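Local coordinates for protein methylenetetrahydrofolate--tRNA-(uracil-5-)-methyltransferase TrmFO (Thermus thermophilus, PDB 3G5S) that probably catalyses the folate- and FAD-dependent methylation of uridine 54 in transfer RNA to 5-methyluridine, at residues Ala160-Leu165 / Ala299-Gly305; Val259-Arg263 / Ser273-Phe277; Gly339-Glu345 / Pro392-Asn396. All blocks are in the same frame, centred on the assembly; numbering follows the deposited sequence.

Contact 1: Ala160-Leu165 / Ala299-Gly305. With GSH (glutathione), chain C; EDO (1,2-ethanediol), chain H.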
loop_
_atom_site.group_PDB
_atom_site.type_symbol
_atom_site.label_atom_id
_atom_site.label_comp_id
_atom_site.label_asym_id
_atom_site.label_seq_id
_atom_site.Cartn_x
_atom_site.Cartn_y
_atom_site.Cartn_z
ATOM N N ALA A 160 2.928 -9.870 4.394
ATOM C CA ALA A 160 1.496 -9.666 4.449
ATOM C C ALA A 160 0.737 -10.950 4.162
ATOM O O ALA A 160 1.121 -11.732 3.299
ATOM C CB ALA A 160 1.094 -8.597 3.465
ATOM N N SER A 161 -0.352 -11.141 4.896
ATOM C CA SER A 161 -1.283 -12.200 4.574
ATOM C C SER A 161 -2.429 -11.624 3.736
ATOM O O SER A 161 -2.603 -10.409 3.645
ATOM C CB SER A 161 -1.819 -12.840 5.844
ATOM O OG SER A 161 -2.665 -11.931 6.513
ATOM N N PRO A 162 -3.205 -12.497 3.096
ATOM C CA PRO A 162 -4.328 -11.996 2.301
ATOM C C PRO A 162 -5.405 -11.347 3.168
ATOM O O PRO A 162 -5.616 -11.752 4.314
ATOM C CB PRO A 162 -4.897 -13.267 1.658
ATOM C CG PRO A 162 -3.818 -14.289 1.787
ATOM C CD PRO A 162 -3.084 -13.964 3.031
ATOM N N ILE A 163 -6.087 -10.361 2.592
ATOM C CA ILE A 163 -7.186 -9.659 3.240
ATOM C C ILE A 163 -8.437 -9.838 2.390
ATOM O O ILE A 163 -8.389 -9.667 1.169
ATOM C CB ILE A 163 -6.881 -8.155 3.364
ATOM C CG1 ILE A 163 -5.572 -7.955 4.134
ATOM C CG2 ILE A 163 -8.034 -7.425 4.030
ATOM C CD1 ILE A 163 -5.192 -6.497 4.318
ATOM N N VAL A 164 -9.542 -10.186 3.041
ATOM C CA VAL A 164 -10.815 -10.382 2.357
ATOM C C VAL A 164 -11.826 -9.335 2.797
ATOM O O VAL A 164 -11.717 -8.738 3.871
ATOM C CB VAL A 164 -11.399 -11.792 2.598
ATOM C CG1 VAL A 164 -10.420 -12.858 2.135
ATOM C CG2 VAL A 164 -11.758 -11.998 4.056
ATOM N N LEU A 165 -12.813 -9.118 1.941
ATOM C CA LEU A 165 -13.918 -8.229 2.239
ATOM C C LEU A 165 -14.885 -8.925 3.192
ATOM O O LEU A 165 -15.353 -10.025 2.916
ATOM C CB LEU A 165 -14.634 -7.864 0.939
ATOM C CG LEU A 165 -15.622 -6.699 0.971
ATOM C CD1 LEU A 165 -14.870 -5.395 1.160
ATOM C CD2 LEU A 165 -16.440 -6.661 -0.309
ATOM N N ALA A 299 -15.098 -15.775 -0.952
ATOM C CA ALA A 299 -14.436 -14.586 -0.442
ATOM C C ALA A 299 -13.883 -13.724 -1.568
ATOM O O ALA A 299 -13.373 -14.241 -2.567
ATOM C CB ALA A 299 -13.327 -14.976 0.512
ATOM N N GLU A 300 -13.995 -12.409 -1.389
ATOM C CA GLU A 300 -13.397 -11.433 -2.291
ATOM C C GLU A 300 -12.096 -10.963 -1.653
ATOM O O GLU A 300 -12.099 -10.335 -0.596
ATOM C CB GLU A 300 -14.332 -10.237 -2.508
ATOM C CG GLU A 300 -13.736 -9.151 -3.400
ATOM C CD GLU A 300 -14.661 -7.957 -3.619
ATOM O OE1 GLU A 300 -15.899 -8.120 -3.546
ATOM O OE2 GLU A 300 -14.146 -6.848 -3.879
ATOM N N ILE A 301 -10.979 -11.295 -2.282
ATOM C CA ILE A 301 -9.679 -10.905 -1.766
ATOM C C ILE A 301 -9.365 -9.512 -2.266
ATOM O O ILE A 301 -9.288 -9.292 -3.474
ATOM C CB ILE A 301 -8.581 -11.885 -2.215
ATOM C CG1 ILE A 301 -8.842 -13.273 -1.627
ATOM C CG2 ILE A 301 -7.206 -11.372 -1.811
ATOM C CD1 ILE A 301 -8.535 -14.404 -2.574
ATOM N N VAL A 302 -9.195 -8.574 -1.338
ATOM C CA VAL A 302 -8.922 -7.193 -1.707
ATOM C C VAL A 302 -7.440 -6.831 -1.630
ATOM O O VAL A 302 -7.025 -5.850 -2.236
ATOM C CB VAL A 302 -9.768 -6.195 -0.885
ATOM C CG1 VAL A 302 -11.245 -6.371 -1.190
ATOM C CG2 VAL A 302 -9.503 -6.352 0.602
ATOM N N ARG A 303 -6.644 -7.612 -0.904
ATOM C CA ARG A 303 -5.208 -7.372 -0.852
ATOM C C ARG A 303 -4.533 -8.727 -0.719
ATOM O O ARG A 303 -4.782 -9.444 0.244
ATOM C CB ARG A 303 -4.854 -6.464 0.332
ATOM C CG ARG A 303 -3.416 -5.977 0.340
ATOM C CD ARG A 303 -2.427 -6.963 1.007
ATOM N NE ARG A 303 -1.222 -6.224 1.363
ATOM C CZ ARG A 303 -0.107 -6.153 0.637
ATOM N NH1 ARG A 303 0.034 -6.863 -0.478
ATOM N NH2 ARG A 303 0.891 -5.378 1.058
ATOM N N TYR A 304 -3.720 -9.097 -1.702
ATOM C CA TYR A 304 -3.060 -10.399 -1.688
ATOM C C TYR A 304 -1.817 -10.406 -0.799
ATOM O O TYR A 304 -1.172 -9.378 -0.599
ATOM C CB TYR A 304 -2.711 -10.830 -3.110
ATOM C CG TYR A 304 -3.909 -11.340 -3.874
ATOM C CD1 TYR A 304 -4.303 -12.665 -3.757
ATOM C CD2 TYR A 304 -4.663 -10.503 -4.692
ATOM C CE1 TYR A 304 -5.393 -13.152 -4.428
ATOM C CE2 TYR A 304 -5.766 -10.986 -5.378
ATOM C CZ TYR A 304 -6.124 -12.312 -5.238
ATOM O OH TYR A 304 -7.209 -12.814 -5.907
ATOM N N GLY A 305 -1.476 -11.571 -0.260
ATOM C CA GLY A 305 -0.288 -11.690 0.569
ATOM C C GLY A 305 0.990 -11.579 -0.237
ATOM O O GLY A 305 1.026 -11.951 -1.416
HETATM N N1 GSH C . 6.323 -6.628 8.609
HETATM C CA1 GSH C . 6.177 -6.128 9.963
HETATM C C1 GSH C . 7.408 -6.370 10.822
HETATM O O11 GSH C . 8.551 -6.893 10.218
HETATM O O12 GSH C . 7.483 -5.857 11.890
HETATM C CB1 GSH C . 4.886 -6.568 10.649
HETATM C CG1 GSH C . 4.872 -7.939 11.316
HETATM C CD1 GSH C . 4.910 -9.179 10.426
HETATM O OE1 GSH C . 5.158 -9.127 9.264
HETATM N N2 GSH C . 4.608 -10.436 11.051
HETATM C CA2 GSH C . 4.514 -11.631 10.275
HETATM C C2 GSH C . 3.071 -12.092 10.091
HETATM O O2 GSH C . 2.543 -12.747 10.928
HETATM C CB2 GSH C . 5.380 -12.678 10.955
HETATM S SG2 GSH C . 5.637 -14.225 10.061
HETATM N N3 GSH C . 2.559 -12.116 8.735
HETATM C CA3 GSH C . 1.265 -12.708 8.475
HETATM C C3 GSH C . 0.086 -11.851 8.912
HETATM O O31 GSH C . -0.925 -12.323 9.328
HETATM O O32 GSH C . 0.348 -10.504 9.063
HETATM C C1 EDO H . -17.720 -4.824 -4.604
HETATM O O1 EDO H . -17.712 -5.907 -3.667
HETATM C C2 EDO H . -16.437 -4.016 -4.460
HETATM O O2 EDO H . -15.329 -4.803 -4.912
#

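Contact 2: Val259-Arg263 / Ser273-Phe277. With GSH (glutathione), chain C.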
loop_
_atom_site.group_PDB
_atom_site.type_symbol
_atom_site.label_atom_id
_atom_site.label_comp_id
_atom_site.label_asym_id
_atom_site.label_seq_id
_atom_site.Cartn_x
_atom_site.Cartn_y
_atom_site.Cartn_z
ATOM N N VAL A 259 -8.209 -24.355 12.615
ATOM C CA VAL A 259 -8.932 -23.153 12.236
ATOM C C VAL A 259 -8.067 -22.269 11.367
ATOM O O VAL A 259 -6.845 -22.365 11.377
ATOM C CB VAL A 259 -9.368 -22.308 13.455
ATOM C CG1 VAL A 259 -10.194 -23.136 14.423
ATOM C CG2 VAL A 259 -8.162 -21.685 14.139
ATOM N N VAL A 260 -8.721 -21.425 10.586
ATOM C CA VAL A 260 -8.088 -20.228 10.063
ATOM C C VAL A 260 -8.735 -19.056 10.790
ATOM O O VAL A 260 -9.966 -18.951 10.855
ATOM C CB VAL A 260 -8.277 -20.095 8.546
ATOM C CG1 VAL A 260 -7.774 -18.745 8.057
ATOM C CG2 VAL A 260 -7.566 -21.237 7.829
ATOM N N GLN A 261 -7.908 -18.185 11.361
ATOM C CA GLN A 261 -8.421 -17.017 12.052
ATOM C C GLN A 261 -8.356 -15.799 11.152
ATOM O O GLN A 261 -7.430 -15.669 10.350
ATOM C CB GLN A 261 -7.593 -16.724 13.294
ATOM C CG GLN A 261 -7.659 -17.777 14.352
ATOM C CD GLN A 261 -7.113 -17.265 15.650
ATOM O OE1 GLN A 261 -5.945 -16.879 15.734
ATOM N NE2 GLN A 261 -7.958 -17.228 16.672
ATOM N N LEU A 262 -9.322 -14.901 11.309
ATOM C CA LEU A 262 -9.297 -13.622 10.618
ATOM C C LEU A 262 -9.382 -12.498 11.627
ATOM O O LEU A 262 -10.059 -12.618 12.650
ATOM C CB LEU A 262 -10.439 -13.500 9.612
ATOM C CG LEU A 262 -10.312 -14.431 8.402
ATOM C CD1 LEU A 262 -10.994 -15.740 8.687
ATOM C CD2 LEU A 262 -10.899 -13.778 7.165
ATOM N N ARG A 263 -8.681 -11.408 11.345
ATOM C CA ARG A 263 -8.715 -10.256 12.235
ATOM C C ARG A 263 -9.065 -8.992 11.470
ATOM O O ARG A 263 -8.748 -8.848 10.290
ATOM C CB ARG A 263 -7.389 -10.076 12.971
ATOM C CG ARG A 263 -6.296 -9.454 12.156
ATOM C CD ARG A 263 -5.121 -9.042 13.036
ATOM N NE ARG A 263 -4.388 -7.980 12.374
ATOM C CZ ARG A 263 -3.339 -7.336 12.871
ATOM N NH1 ARG A 263 -2.845 -7.640 14.068
ATOM N NH2 ARG A 263 -2.785 -6.378 12.147
ATOM N N SER A 273 -7.939 -9.752 7.673
ATOM C CA SER A 273 -6.798 -10.528 7.202
ATOM C C SER A 273 -6.805 -11.934 7.780
ATOM O O SER A 273 -7.321 -12.169 8.868
ATOM C CB SER A 273 -5.474 -9.844 7.545
ATOM O OG SER A 273 -5.229 -9.889 8.935
ATOM N N LEU A 274 -6.210 -12.863 7.041
ATOM C CA LEU A 274 -5.971 -14.208 7.541
ATOM C C LEU A 274 -4.738 -14.205 8.435
ATOM O O LEU A 274 -3.629 -13.933 7.973
ATOM C CB LEU A 274 -5.765 -15.189 6.391
ATOM C CG LEU A 274 -7.018 -15.692 5.675
ATOM C CD1 LEU A 274 -7.753 -14.567 4.962
ATOM C CD2 LEU A 274 -6.648 -16.790 4.699
ATOM N N VAL A 275 -4.929 -14.513 9.709
ATOM C CA VAL A 275 -3.867 -14.369 10.697
ATOM C C VAL A 275 -2.797 -15.437 10.517
ATOM O O VAL A 275 -3.095 -16.627 10.505
ATOM C CB VAL A 275 -4.444 -14.432 12.128
ATOM C CG1 VAL A 275 -3.326 -14.365 13.161
ATOM C CG2 VAL A 275 -5.450 -13.307 12.341
ATOM N N GLY A 276 -1.548 -15.011 10.365
ATOM C CA GLY A 276 -0.452 -15.952 10.247
ATOM C C GLY A 276 -0.315 -16.582 8.873
ATOM O O GLY A 276 0.349 -17.607 8.728
ATOM N N PHE A 277 -0.927 -15.959 7.863
ATOM C CA PHE A 277 -0.895 -16.481 6.498
ATOM C C PHE A 277 -0.003 -15.680 5.557
ATOM O O PHE A 277 -0.284 -15.544 4.373
ATOM C CB PHE A 277 -2.314 -16.679 5.950
ATOM C CG PHE A 277 -2.878 -18.025 6.291
ATOM C CD1 PHE A 277 -3.334 -18.304 7.570
ATOM C CD2 PHE A 277 -2.881 -19.044 5.354
ATOM C CE1 PHE A 277 -3.811 -19.571 7.891
ATOM C CE2 PHE A 277 -3.354 -20.302 5.673
ATOM C CZ PHE A 277 -3.822 -20.568 6.938
HETATM N N1 GSH C . 6.323 -6.628 8.609
HETATM C CA1 GSH C . 6.177 -6.128 9.963
HETATM C C1 GSH C . 7.408 -6.370 10.822
HETATM O O11 GSH C . 8.551 -6.893 10.218
HETATM O O12 GSH C . 7.483 -5.857 11.890
HETATM C CB1 GSH C . 4.886 -6.568 10.649
HETATM C CG1 GSH C . 4.872 -7.939 11.316
HETATM C CD1 GSH C . 4.910 -9.179 10.426
HETATM O OE1 GSH C . 5.158 -9.127 9.264
HETATM N N2 GSH C . 4.608 -10.436 11.051
HETATM C CA2 GSH C . 4.514 -11.631 10.275
HETATM C C2 GSH C . 3.071 -12.092 10.091
HETATM O O2 GSH C . 2.543 -12.747 10.928
HETATM C CB2 GSH C . 5.380 -12.678 10.955
HETATM S SG2 GSH C . 5.637 -14.225 10.061
HETATM N N3 GSH C . 2.559 -12.116 8.735
HETATM C CA3 GSH C . 1.265 -12.708 8.475
HETATM C C3 GSH C . 0.086 -11.851 8.912
HETATM O O31 GSH C . -0.925 -12.323 9.328
HETATM O O32 GSH C . 0.348 -10.504 9.063
HETATM O O HOH W 1 -5.084 -18.430 11.153
#

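Contact 3: Gly339-Glu345 / Pro392-Asn396. With FAD (flavin-adenine dinucleotide), chain B.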
loop_
_atom_site.group_PDB
_atom_site.type_symbol
_atom_site.label_atom_id
_atom_site.label_comp_id
_atom_site.label_asym_id
_atom_site.label_seq_id
_atom_site.Cartn_x
_atom_site.Cartn_y
_atom_site.Cartn_z
ATOM N N GLY A 339 4.008 3.363 3.907
ATOM C CA GLY A 339 3.152 2.207 4.101
ATOM C C GLY A 339 2.226 1.853 2.949
ATOM O O GLY A 339 1.315 1.045 3.138
ATOM N N VAL A 340 2.449 2.427 1.768
ATOM C CA VAL A 340 1.706 2.003 0.590
ATOM C C VAL A 340 2.555 1.086 -0.275
ATOM O O VAL A 340 3.751 0.887 -0.025
ATOM C CB VAL A 340 1.125 3.178 -0.235
ATOM C CG1 VAL A 340 0.234 4.043 0.628
ATOM C CG2 VAL A 340 2.214 3.985 -0.933
ATOM N N GLU A 341 1.907 0.513 -1.284
ATOM C CA GLU A 341 2.545 -0.364 -2.245
ATOM C C GLU A 341 1.988 -0.009 -3.607
ATOM O O GLU A 341 0.776 0.153 -3.755
ATOM C CB GLU A 341 2.222 -1.820 -1.920
ATOM C CG GLU A 341 2.490 -2.810 -3.039
ATOM C CD GLU A 341 3.936 -2.862 -3.476
ATOM O OE1 GLU A 341 4.811 -2.286 -2.791
ATOM O OE2 GLU A 341 4.203 -3.504 -4.517
ATOM N N GLY A 342 2.870 0.106 -4.598
ATOM C CA GLY A 342 2.474 0.332 -5.977
ATOM C C GLY A 342 3.005 1.649 -6.518
ATOM O O GLY A 342 3.088 2.644 -5.790
ATOM N N TYR A 343 3.360 1.666 -7.802
ATOM C CA TYR A 343 3.900 2.890 -8.397
ATOM C C TYR A 343 2.926 4.054 -8.259
ATOM O O TYR A 343 3.301 5.157 -7.869
ATOM C CB TYR A 343 4.230 2.720 -9.879
ATOM C CG TYR A 343 5.148 1.576 -10.250
ATOM C CD1 TYR A 343 6.438 1.473 -9.741
ATOM C CD2 TYR A 343 4.731 0.624 -11.169
ATOM C CE1 TYR A 343 7.269 0.425 -10.119
ATOM C CE2 TYR A 343 5.549 -0.415 -11.554
ATOM C CZ TYR A 343 6.817 -0.515 -11.029
ATOM O OH TYR A 343 7.634 -1.553 -11.419
ATOM N N LEU A 344 1.671 3.797 -8.600
ATOM C CA LEU A 344 0.642 4.817 -8.589
ATOM C C LEU A 344 0.308 5.300 -7.181
ATOM O O LEU A 344 0.181 6.503 -6.936
ATOM C CB LEU A 344 -0.600 4.221 -9.249
ATOM C CG LEU A 344 -1.912 4.970 -9.178
ATOM C CD1 LEU A 344 -1.810 6.213 -10.029
ATOM C CD2 LEU A 344 -3.048 4.069 -9.651
ATOM N N GLU A 345 0.153 4.355 -6.260
ATOM C CA GLU A 345 -0.095 4.683 -4.863
ATOM C C GLU A 345 1.044 5.531 -4.313
ATOM O O GLU A 345 0.824 6.456 -3.520
ATOM C CB GLU A 345 -0.207 3.403 -4.040
ATOM C CG GLU A 345 -1.477 2.576 -4.290
ATOM C CD GLU A 345 -1.408 1.613 -5.475
ATOM O OE1 GLU A 345 -0.521 1.728 -6.351
ATOM O OE2 GLU A 345 -2.284 0.724 -5.535
ATOM N N PRO A 392 1.906 -3.028 4.559
ATOM C CA PRO A 392 1.580 -2.015 3.545
ATOM C C PRO A 392 0.275 -2.275 2.806
ATOM O O PRO A 392 -0.217 -3.404 2.749
ATOM C CB PRO A 392 2.752 -2.101 2.563
ATOM C CG PRO A 392 3.879 -2.768 3.360
ATOM C CD PRO A 392 3.160 -3.738 4.252
HETATM N N MSE A 393 -0.260 -1.216 2.212
HETATM C CA MSE A 393 -1.550 -1.264 1.534
HETATM C C MSE A 393 -1.460 -0.717 0.113
HETATM O O MSE A 393 -0.803 0.298 -0.132
HETATM C CB MSE A 393 -2.569 -0.462 2.341
HETATM C CG MSE A 393 -3.990 -0.502 1.794
HETATM SE SE MSE A 393 -4.649 -2.317 1.501
HETATM C CE MSE A 393 -4.257 -3.046 3.250
ATOM N N TYR A 394 -2.137 -1.399 -0.809
ATOM C CA TYR A 394 -2.338 -0.882 -2.155
ATOM C C TYR A 394 -3.811 -0.566 -2.399
ATOM O O TYR A 394 -4.673 -0.936 -1.597
ATOM C CB TYR A 394 -1.744 -1.799 -3.222
ATOM C CG TYR A 394 -2.282 -3.213 -3.332
ATOM C CD1 TYR A 394 -1.501 -4.301 -2.968
ATOM C CD2 TYR A 394 -3.528 -3.466 -3.889
ATOM C CE1 TYR A 394 -1.962 -5.602 -3.124
ATOM C CE2 TYR A 394 -4.003 -4.770 -4.042
ATOM C CZ TYR A 394 -3.212 -5.830 -3.661
ATOM O OH TYR A 394 -3.646 -7.134 -3.808
ATOM N N ALA A 395 -4.097 0.140 -3.490
ATOM C CA ALA A 395 -5.465 0.565 -3.778
ATOM C C ALA A 395 -6.383 -0.635 -4.012
ATOM O O ALA A 395 -6.046 -1.539 -4.769
ATOM C CB ALA A 395 -5.480 1.460 -4.993
ATOM N N ASN A 396 -7.544 -0.611 -3.374
ATOM C CA ASN A 396 -8.540 -1.663 -3.535
ATOM C C ASN A 396 -9.893 -1.130 -3.078
ATOM O O ASN A 396 -9.964 -0.136 -2.348
ATOM C CB ASN A 396 -8.151 -2.930 -2.758
ATOM C CG ASN A 396 -8.164 -2.719 -1.262
ATOM O OD1 ASN A 396 -7.138 -2.359 -0.659
ATOM N ND2 ASN A 396 -9.319 -2.907 -0.651
HETATM P PA FAD B . 11.341 4.516 -5.102
HETATM O O1A FAD B . 12.215 3.319 -4.859
HETATM O O2A FAD B . 10.688 4.658 -6.442
HETATM O O5B FAD B . 12.139 5.870 -4.820
HETATM C C5B FAD B . 12.946 6.028 -3.670
HETATM C C4B FAD B . 14.142 6.869 -4.071
HETATM O O4B FAD B . 14.867 7.235 -2.909
HETATM C C3B FAD B . 15.112 6.093 -4.959
HETATM O O3B FAD B . 15.410 6.822 -6.134
HETATM C C2B FAD B . 16.349 5.898 -4.083
HETATM O O2B FAD B . 17.575 5.878 -4.786
HETATM C C1B FAD B . 16.267 7.102 -3.163
HETATM N N9A FAD B . 16.899 7.001 -1.839
HETATM C C8A FAD B . 16.784 5.987 -0.928
HETATM N N7A FAD B . 17.437 6.342 0.198
HETATM C C5A FAD B . 17.957 7.584 0.009
HETATM C C6A FAD B . 18.709 8.435 0.807
HETATM N N6A FAD B . 18.927 8.192 2.106
HETATM N N1A FAD B . 19.073 9.653 0.301
HETATM C C2A FAD B . 18.733 10.033 -0.976
HETATM N N3A FAD B . 17.986 9.200 -1.777
HETATM C C4A FAD B . 17.624 8.002 -1.272
HETATM N N1 FAD B . 5.386 -1.616 -7.715
HETATM C C2 FAD B . 4.411 -1.842 -8.653
HETATM O O2 FAD B . 3.385 -1.166 -8.662
HETATM N N3 FAD B . 4.592 -2.838 -9.594
HETATM C C4 FAD B . 5.734 -3.621 -9.632
HETATM O O4 FAD B . 5.867 -4.500 -10.491
HETATM C C4X FAD B . 6.718 -3.379 -8.674
HETATM N N5 FAD B . 7.873 -4.127 -8.652
HETATM C C5X FAD B . 8.841 -3.868 -7.703
HETATM C C6 FAD B . 10.008 -4.625 -7.700
HETATM C C7 FAD B . 10.993 -4.394 -6.750
HETATM C C7M FAD B . 12.252 -5.215 -6.750
HETATM C C8 FAD B . 10.809 -3.390 -5.804
HETATM C C8M FAD B . 11.868 -3.127 -4.773
HETATM C C9 FAD B . 9.642 -2.629 -5.807
HETATM C C9A FAD B . 8.649 -2.863 -6.755
HETATM N N10 FAD B . 7.477 -2.117 -6.748
HETATM C C10 FAD B . 6.531 -2.378 -7.722
HETATM C "C1'" FAD B . 6.975 -1.543 -5.443
HETATM C "C2'" FAD B . 6.824 -0.012 -5.443
HETATM O "O2'" FAD B . 5.584 0.408 -5.988
HETATM C "C3'" FAD B . 7.994 0.685 -6.136
HETATM O "O3'" FAD B . 9.148 0.399 -5.372
HETATM C "C4'" FAD B . 7.818 2.199 -6.246
HETATM O "O4'" FAD B . 8.840 2.690 -7.091
HETATM C "C5'" FAD B . 7.843 2.884 -4.885
HETATM O "O5'" FAD B . 7.953 4.280 -5.057
HETATM P P FAD B . 8.752 5.142 -3.972
HETATM O O1P FAD B . 8.196 4.918 -2.603
HETATM O O2P FAD B . 8.788 6.545 -4.482
HETATM O O3P FAD B . 10.222 4.494 -3.953
#

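Contact 1: Ala160-Leu165 / Ala299-Gly305
Ile163 pairs with Arg303 and Val164 with Ile301, antiparallel, across a classic beta bulge in which Val302 and Arg303 both face Ile163. Ile163 O takes Val302 N at 2.9 Å and, more weakly, Arg303 N, while Ile163 N bonds Arg303 O (2.8 Å). The extra residue, Val302, lays CG2 against CG2 of Ile163 at 3.9 Å, the side chains crossing at about a right angle. CD1 of Ile163 lies against Arg303 CB. On the opposite face of the sheet from Ile163, Val164 CG1 touches both Ala299 CB and Ile301 CG1. Ala160 CB sits 3.8 Å above one face of the Arg303 guanidinium, toward its rim. Gly305 fits where a side chain would strike Ala160 O. Leu165 and Glu300 run side by side; with CG anti to the backbone N (chi1 178°), Glu300 brings OE1 to 3.6 Å from Leu165 CD2. Its carboxylate also holds an ethanediol, probably from the crystallisation liquor. Cut back to an alanine, Glu300 would lose that carboxylate, which is likely to leave the Leu165 methyl without its neighbour. Arg303 NH1 makes a bent bond (136°) to Tyr304 O and NH2 bonds Pro392 O, so backbone carbonyls take two nitrogens of this buried guanidinium.

Contact 2: Val259-Arg263 / Ser273-Phe277
Leu262 and Leu274 lie side by side and point the same way from a non-hydrogen-bonded antiparallel pair, with Leu262 CD2 3.9 Å from Leu274 CD1. Val260 continues this apolar side: its side chain crosses that of Leu274 obliquely, CG1 against CG, and its CG2 approaches Phe277 CZ at 3.9 Å, the two side chains nearly perpendicular. Both valine methyls can touch because CG1 is anti to the backbone N (chi1 172°) and CG2 anti to the carbonyl carbon. Leu274 CD2 sits over the rim of one face of the Phe277 ring. Arg263 and Ser273 are on the other face of the sheet, where Arg263 CG passes 3.4 Å from Ser273 OG; Glu265 takes both the Arg263 NE and the Ser273 hydroxyl. Val275 crosses Arg263 at about a right angle, placing CG2 3.8 Å from Arg263 CB, and also packs on Gln261 CB. Two backbone bonds join Arg263 and Ser273, and Val275 N reaches Gln261 O at 2.8 Å, nearly straight (171°). A water accepts from Gln261 N and lies 2.8 Å from Val275 O. The second strand then leaves the pairing in a type II beta turn, Leu274 to Phe277, with Gly276 at positive phi. Gly276 N donates to glutathione O31 at 2.9 Å. The strands form an antiparallel beta hairpin, and the turn after the second lines the glutathione pocket.

Contact 3: Gly339-Glu345 / Pro392-Asn396
Gly339 and Pro392, Val340 and selenomethionine Met393, then Glu341 and Tyr394 come abreast, but the backbones make only a single bridge. Met393 N donates to Gly339 O at 2.9 Å. Glu341 N returns a bond to Met393 O at 3.0 Å, the donor standing 50° out of the carbonyl plane rather than on a lone pair. CA-H...O contacts from Pro392 to Gly339 O and from Val340 to Met393 O lie beside these bonds. The first segment then passes through Gly342, at the N-cap position, into the helix beginning at Tyr343. Among the side chains, Glu345 reaches across to the loop. It is bent at chi2 (85°), which turns its carboxylate back to the neighbouring loop, and OE2 accepts Ala395 N through its anti lone pair at 2.8 Å. The same oxygen lies 3.5 Å from Tyr394 CB; Glu345 and Tyr394 run alongside each other, carboxylate and ring planes 77° apart. Lys64 forms a salt bridge with that oxygen too. Glu341 CB meets Tyr394 CB, but its carboxylate leads away to the FAD, where OE1 is 3.5 Å from C1'. Tyr343 places one ring face against the flavin, whose C2 is 3.4 Å above the ring plane and over its centre, while Tyr343 N donates to FAD O2. That bond, at the N terminus of the helix, would probably polarise the flavin C2=O2 group, and the buried Glu345 carboxylate, held by an amide and a lysine, is likely to stay ionised.

Overall arrangement
From the N terminus, residues 160-165 come first and meet 299-305 only after 133 intervening residues, closing the long loop of contact 1. Contact 2, a local hairpin of strands 258-264 and 271-274, is nested inside that loop. Both belong to one antiparallel sheet, in which 271-274 neighbours 163-165 and 301-303 is outermost; Pro162 O and Leu274 N probably bond there, and both contacts touch glutathione. Contact 3 follows in series, closing a loop of 46 residues, mostly helical, that brings 392-396 back to the start of helix 343-361 beside FAD. Tyr304 N to Tyr394 OH and neighbouring side chains link contacts 1 and 3, whereas contact 2 stays about 8 Å from contact 3 at the nearest atoms.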